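Local coordinates for 1-carboxybiuret hydrolase subunit AtzE (PDB 6C62), which hydrolyses 1-carboxybiuret to urea-1,3-dicarboxylate and ammonia, a step in the bacterial degradation of the herbicide atrazine, at residues D19-A24 and R45-A50; E122-F127 and Y200-S205. One frame throughout, in Å; residues are numbered along the deposited sequence.

Contact 1 (D19-A24 and R45-A50); sequences DVCEEA and RARAEA
Arg47 reaches across from helix 43-58 and takes the carboxylate of Glu22, on helix 17-35, side-on with two nitrogens. NH2 of Arg47 gives a nearly straight bond to OE1 of Glu22 (3.1 Å, 169°), lying in the guanidinium plane. NE of Arg47 meets OE2 of Glu22 at 2.8 Å, more bent and somewhat tilted from that plane. Both oxygens use their syn lone pairs, and the two flat groups are nearly coplanar, 23° apart. The side chains themselves cross at about a right angle: Arg47 runs extended from CG to NE, while Glu22 folds at chi2 (-58°) to bring its carboxylate round to the neighbouring helix. Beside this bridge the helices meet through small groups. SG of Cys21 packs on CB of Ala46 at 3.8 Å, and CB of Cys21 lies 3.8 Å from CB of Ala50. The axes of 19-24 and 45-50 approach to 9.4 Å and run nearly antiparallel. Further out, Arg18 makes a second salt bridge to OE2 of Glu22, and Arg47 also lies against Leu25. The helix pair packs on strand 113-118 of the large mixed sheet, Ala24 on Leu115 and Ala46 on Val113 and Leu115. A leucine in place of Arg47 would probably leave Glu22 with Arg18 but without its two bonds to helix 43-58, its carboxylate freer to turn. The chemistry is thus divided: a buried seam of the cysteine side chain and alanine methyls, flanked by a carboxylate whose charge two arginines share, which probably favours its ionised form.

Contact 2 (E122-F127 and Y200-S205); sequences EFAYGF and YPFVHS
The ring of Phe202 lies against the backbone of 122-127 where two loops of the amidase-family fold meet, one following strand 113-118 and the other leading into strand 208-213. One face of this ring looks onto the peptide between Ala124 and Tyr125, with Ala124 C and Tyr125 N set toward the rim; CG2 of Val203 covers the centre of the opposite face. CB of Ala124 adds a methyl contact to CD2 of Phe202 at 3.9 Å. The Tyr125 side chain crosses that of Phe202 at about a right angle, and CD1 of Tyr125 comes to 3.5 Å from CZ of Phe202, the ring planes inclined by 48°. Phe202 holds CG opposite its own backbone N (chi1 172°), which places the ring on this peptide. The second aromatic pair is different: Phe123 and Tyr200 have nearly parallel planes, 23° apart, but are slid so far that they barely overlap, touching through CD1 of Phe123 and CE1 of Tyr200 at 3.7 Å. Phe332 of helix 329-336 packs on both Phe123 and Phe202. The Ala124 side chain is about 4 Å from that of Ser150 and about 5 Å from that of Lys74, both probably charge-relay residues, so the contact borders the probable active site. Between the loops, one water donates to O of Phe123 at 3.0 Å and to O of Pro201 at 2.7 Å.

Overall arrangement
Contact 1 comes first along the chain and closes before contact 2 opens; their centres are 31 Å apart and their nearest atoms about 15 Å. Strand 113-118 of the large mixed sheet relates them: helix 43-58 of contact 1 packs against it, and the loop holding 122-127 follows it. The other loop, holding 200-205, comes between strands 185-188 and 208-213 in the chain, both of the same sheet. Contact 1 is peripheral, its centre about 24 Å from the chain centre and away from the probable catalytic residues, whereas that of contact 2 is about 13 Å from the chain centre and the contact borders two of them, Lys74 and Ser150. The first therefore joins outer helices, and the second packs loops beside the probable active site.

Contact 1 (D19-A24 and R45-A50)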
# COMPACT_ATOMS: atom_id res chain seq x y z
N ASP A 19 -27.77 -15.56 -36.36
CA ASP A 19 -28.63 -16.67 -35.84
C ASP A 19 -28.24 -17.15 -34.45
O ASP A 19 -29.10 -17.50 -33.63
CB ASP A 19 -28.62 -17.89 -36.79
CG ASP A 19 -29.45 -17.68 -38.08
OD1 ASP A 19 -30.21 -16.70 -38.17
OD2 ASP A 19 -29.35 -18.52 -38.99
N VAL A 20 -26.94 -17.23 -34.21
CA VAL A 20 -26.42 -17.60 -32.89
C VAL A 20 -26.84 -16.58 -31.83
O VAL A 20 -27.28 -16.96 -30.75
CB VAL A 20 -24.88 -17.76 -32.91
CG1 VAL A 20 -24.34 -17.91 -31.50
CG2 VAL A 20 -24.54 -19.03 -33.70
N CYS A 21 -26.72 -15.29 -32.16
CA CYS A 21 -27.20 -14.22 -31.30
C CYS A 21 -28.73 -14.30 -30.99
O CYS A 21 -29.18 -14.21 -29.81
CB CYS A 21 -26.87 -12.87 -31.99
SG CYS A 21 -27.52 -11.47 -31.12
N GLU A 22 -29.54 -14.48 -32.04
CA GLU A 22 -30.99 -14.62 -31.86
C GLU A 22 -31.38 -15.86 -31.01
O GLU A 22 -32.28 -15.75 -30.18
CB GLU A 22 -31.70 -14.70 -33.21
CG GLU A 22 -31.62 -13.45 -34.09
CD GLU A 22 -32.18 -12.19 -33.45
OE1 GLU A 22 -33.07 -12.29 -32.58
OE2 GLU A 22 -31.73 -11.09 -33.81
N GLU A 23 -30.68 -16.98 -31.15
CA GLU A 23 -30.91 -18.12 -30.28
C GLU A 23 -30.66 -17.80 -28.79
O GLU A 23 -31.45 -18.18 -27.92
CB GLU A 23 -30.05 -19.34 -30.66
CG GLU A 23 -30.42 -20.02 -31.99
CD GLU A 23 -29.41 -21.14 -32.36
OE1 GLU A 23 -29.31 -22.08 -31.53
OE2 GLU A 23 -28.73 -21.08 -33.45
N ALA A 24 -29.54 -17.12 -28.51
CA ALA A 24 -29.26 -16.73 -27.15
C ALA A 24 -30.34 -15.77 -26.62
O ALA A 24 -30.83 -15.94 -25.50
CB ALA A 24 -27.90 -16.13 -27.02
N ARG A 45 -27.17 -3.59 -29.55
CA ARG A 45 -25.74 -3.80 -29.64
C ARG A 45 -25.38 -5.23 -30.06
O ARG A 45 -24.51 -5.42 -30.89
CB ARG A 45 -25.06 -3.47 -28.33
CG ARG A 45 -23.57 -3.63 -28.39
CD ARG A 45 -22.99 -3.44 -27.02
NE ARG A 45 -21.59 -3.84 -26.99
CZ ARG A 45 -20.64 -3.25 -26.31
NH1 ARG A 45 -20.89 -2.21 -25.53
NH2 ARG A 45 -19.42 -3.75 -26.42
N ALA A 46 -25.99 -6.22 -29.45
CA ALA A 46 -25.72 -7.59 -29.79
C ALA A 46 -25.97 -7.86 -31.27
O ALA A 46 -25.18 -8.53 -31.91
CB ALA A 46 -26.59 -8.50 -28.98
N ARG A 47 -27.11 -7.38 -31.76
CA ARG A 47 -27.46 -7.64 -33.14
C ARG A 47 -26.48 -6.96 -34.10
O ARG A 47 -26.14 -7.57 -35.11
CB ARG A 47 -28.90 -7.23 -33.45
CG ARG A 47 -29.88 -8.16 -32.80
CD ARG A 47 -31.32 -7.63 -32.78
NE ARG A 47 -32.26 -8.70 -32.46
CZ ARG A 47 -33.48 -8.51 -31.98
NH1 ARG A 47 -33.95 -7.28 -31.76
NH2 ARG A 47 -34.24 -9.55 -31.71
N ALA A 48 -26.06 -5.73 -33.78
CA ALA A 48 -25.10 -5.02 -34.65
C ALA A 48 -23.73 -5.69 -34.61
O ALA A 48 -23.07 -5.77 -35.66
CB ALA A 48 -24.96 -3.57 -34.26
N GLU A 49 -23.30 -6.19 -33.44
CA GLU A 49 -22.03 -6.91 -33.35
C GLU A 49 -22.02 -8.21 -34.16
O GLU A 49 -21.02 -8.51 -34.88
CB GLU A 49 -21.58 -7.16 -31.90
CG GLU A 49 -21.06 -5.90 -31.20
CD GLU A 49 -20.79 -6.06 -29.67
OE1 GLU A 49 -21.25 -7.04 -29.03
OE2 GLU A 49 -20.14 -5.17 -29.05
N ALA A 50 -23.11 -8.96 -34.05
CA ALA A 50 -23.27 -10.22 -34.78
C ALA A 50 -23.31 -9.94 -36.30
O ALA A 50 -22.58 -10.61 -37.11
CB ALA A 50 -24.52 -10.95 -34.30

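Contact 2 (E122-F127 and Y200-S205)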
# COMPACT_ATOMS: atom_id res chain seq x y z
N GLU A 122 -25.14 -6.70 -4.04
CA GLU A 122 -24.88 -5.24 -4.09
C GLU A 122 -23.46 -4.91 -3.69
O GLU A 122 -23.00 -5.30 -2.66
CB GLU A 122 -25.84 -4.48 -3.18
CG GLU A 122 -25.46 -3.02 -3.11
CD GLU A 122 -26.33 -2.18 -2.20
OE1 GLU A 122 -25.93 -2.08 -0.99
OE2 GLU A 122 -27.32 -1.57 -2.71
N PHE A 123 -22.78 -4.17 -4.56
CA PHE A 123 -21.44 -3.70 -4.33
C PHE A 123 -20.44 -4.80 -4.11
O PHE A 123 -19.37 -4.56 -3.56
CB PHE A 123 -21.40 -2.60 -3.22
CG PHE A 123 -22.04 -1.29 -3.61
CD1 PHE A 123 -21.86 -0.73 -4.85
CD2 PHE A 123 -22.84 -0.59 -2.71
CE1 PHE A 123 -22.44 0.50 -5.16
CE2 PHE A 123 -23.40 0.61 -3.01
CZ PHE A 123 -23.21 1.17 -4.25
N ALA A 124 -20.80 -6.01 -4.55
CA ALA A 124 -19.96 -7.19 -4.53
C ALA A 124 -19.75 -7.78 -3.14
O ALA A 124 -18.96 -8.69 -3.04
CB ALA A 124 -18.61 -6.91 -5.20
N TYR A 125 -20.44 -7.35 -2.09
CA TYR A 125 -20.20 -7.89 -0.74
C TYR A 125 -21.22 -8.98 -0.40
O TYR A 125 -22.32 -8.69 0.07
CB TYR A 125 -20.29 -6.78 0.32
CG TYR A 125 -19.56 -7.01 1.66
CD1 TYR A 125 -18.75 -8.13 1.91
CD2 TYR A 125 -19.62 -6.05 2.66
CE1 TYR A 125 -18.09 -8.29 3.10
CE2 TYR A 125 -18.89 -6.19 3.88
CZ TYR A 125 -18.13 -7.32 4.08
OH TYR A 125 -17.46 -7.51 5.29
N GLY A 126 -20.88 -10.21 -0.70
CA GLY A 126 -21.81 -11.36 -0.46
C GLY A 126 -21.45 -12.55 -1.30
O GLY A 126 -20.80 -12.38 -2.34
N PHE A 127 -21.81 -13.75 -0.86
CA PHE A 127 -21.56 -14.96 -1.63
C PHE A 127 -22.79 -15.70 -2.10
O PHE A 127 -22.68 -16.87 -2.46
CB PHE A 127 -20.76 -15.91 -0.76
CG PHE A 127 -19.36 -15.47 -0.53
CD1 PHE A 127 -18.50 -15.27 -1.60
CD2 PHE A 127 -18.88 -15.30 0.74
CE1 PHE A 127 -17.20 -14.83 -1.39
CE2 PHE A 127 -17.54 -14.92 0.97
CZ PHE A 127 -16.73 -14.67 -0.11
N TYR A 200 -16.51 -1.18 -11.52
CA TYR A 200 -16.83 -0.61 -10.21
C TYR A 200 -16.12 -1.44 -9.11
O TYR A 200 -16.35 -2.66 -9.00
CB TYR A 200 -18.37 -0.56 -10.02
CG TYR A 200 -18.74 0.35 -8.87
CD1 TYR A 200 -18.64 -0.10 -7.57
CD2 TYR A 200 -19.11 1.65 -9.09
CE1 TYR A 200 -18.93 0.76 -6.52
CE2 TYR A 200 -19.39 2.54 -8.04
CZ TYR A 200 -19.32 2.09 -6.76
OH TYR A 200 -19.64 2.95 -5.69
N PRO A 201 -15.27 -0.83 -8.32
CA PRO A 201 -14.46 -1.59 -7.38
C PRO A 201 -15.12 -1.93 -6.04
O PRO A 201 -16.24 -1.46 -5.71
CB PRO A 201 -13.28 -0.67 -7.13
CG PRO A 201 -13.86 0.67 -7.22
CD PRO A 201 -14.97 0.60 -8.24
N PHE A 202 -14.48 -2.84 -5.34
CA PHE A 202 -14.95 -3.28 -4.01
C PHE A 202 -13.77 -3.10 -3.07
O PHE A 202 -13.81 -2.23 -2.19
CB PHE A 202 -15.50 -4.71 -4.13
CG PHE A 202 -15.85 -5.39 -2.83
CD1 PHE A 202 -16.42 -4.66 -1.75
CD2 PHE A 202 -15.65 -6.76 -2.70
CE1 PHE A 202 -16.74 -5.28 -0.56
CE2 PHE A 202 -15.99 -7.42 -1.48
CZ PHE A 202 -16.54 -6.67 -0.42
N VAL A 203 -12.73 -3.89 -3.25
CA VAL A 203 -11.50 -3.84 -2.41
C VAL A 203 -10.33 -3.64 -3.37
O VAL A 203 -9.91 -4.55 -4.06
CB VAL A 203 -11.33 -5.13 -1.61
CG1 VAL A 203 -10.10 -5.10 -0.68
CG2 VAL A 203 -12.60 -5.47 -0.85
N HIS A 204 -9.79 -2.44 -3.41
CA HIS A 204 -8.68 -2.14 -4.31
C HIS A 204 -7.49 -3.12 -4.10
O HIS A 204 -6.83 -3.54 -5.06
CB HIS A 204 -8.20 -0.69 -4.06
CG HIS A 204 -9.19 0.36 -4.39
ND1 HIS A 204 -9.37 1.50 -3.62
CD2 HIS A 204 -10.00 0.49 -5.48
CE1 HIS A 204 -10.27 2.27 -4.22
NE2 HIS A 204 -10.68 1.67 -5.34
N SER A 205 -7.24 -3.48 -2.85
CA SER A 205 -6.11 -4.36 -2.52
C SER A 205 -6.32 -5.85 -2.91
O SER A 205 -5.37 -6.65 -2.83
CB SER A 205 -5.83 -4.31 -1.00
OG SER A 205 -5.24 -3.09 -0.54
O HOH W 1 -18.17 -1.86 -3.90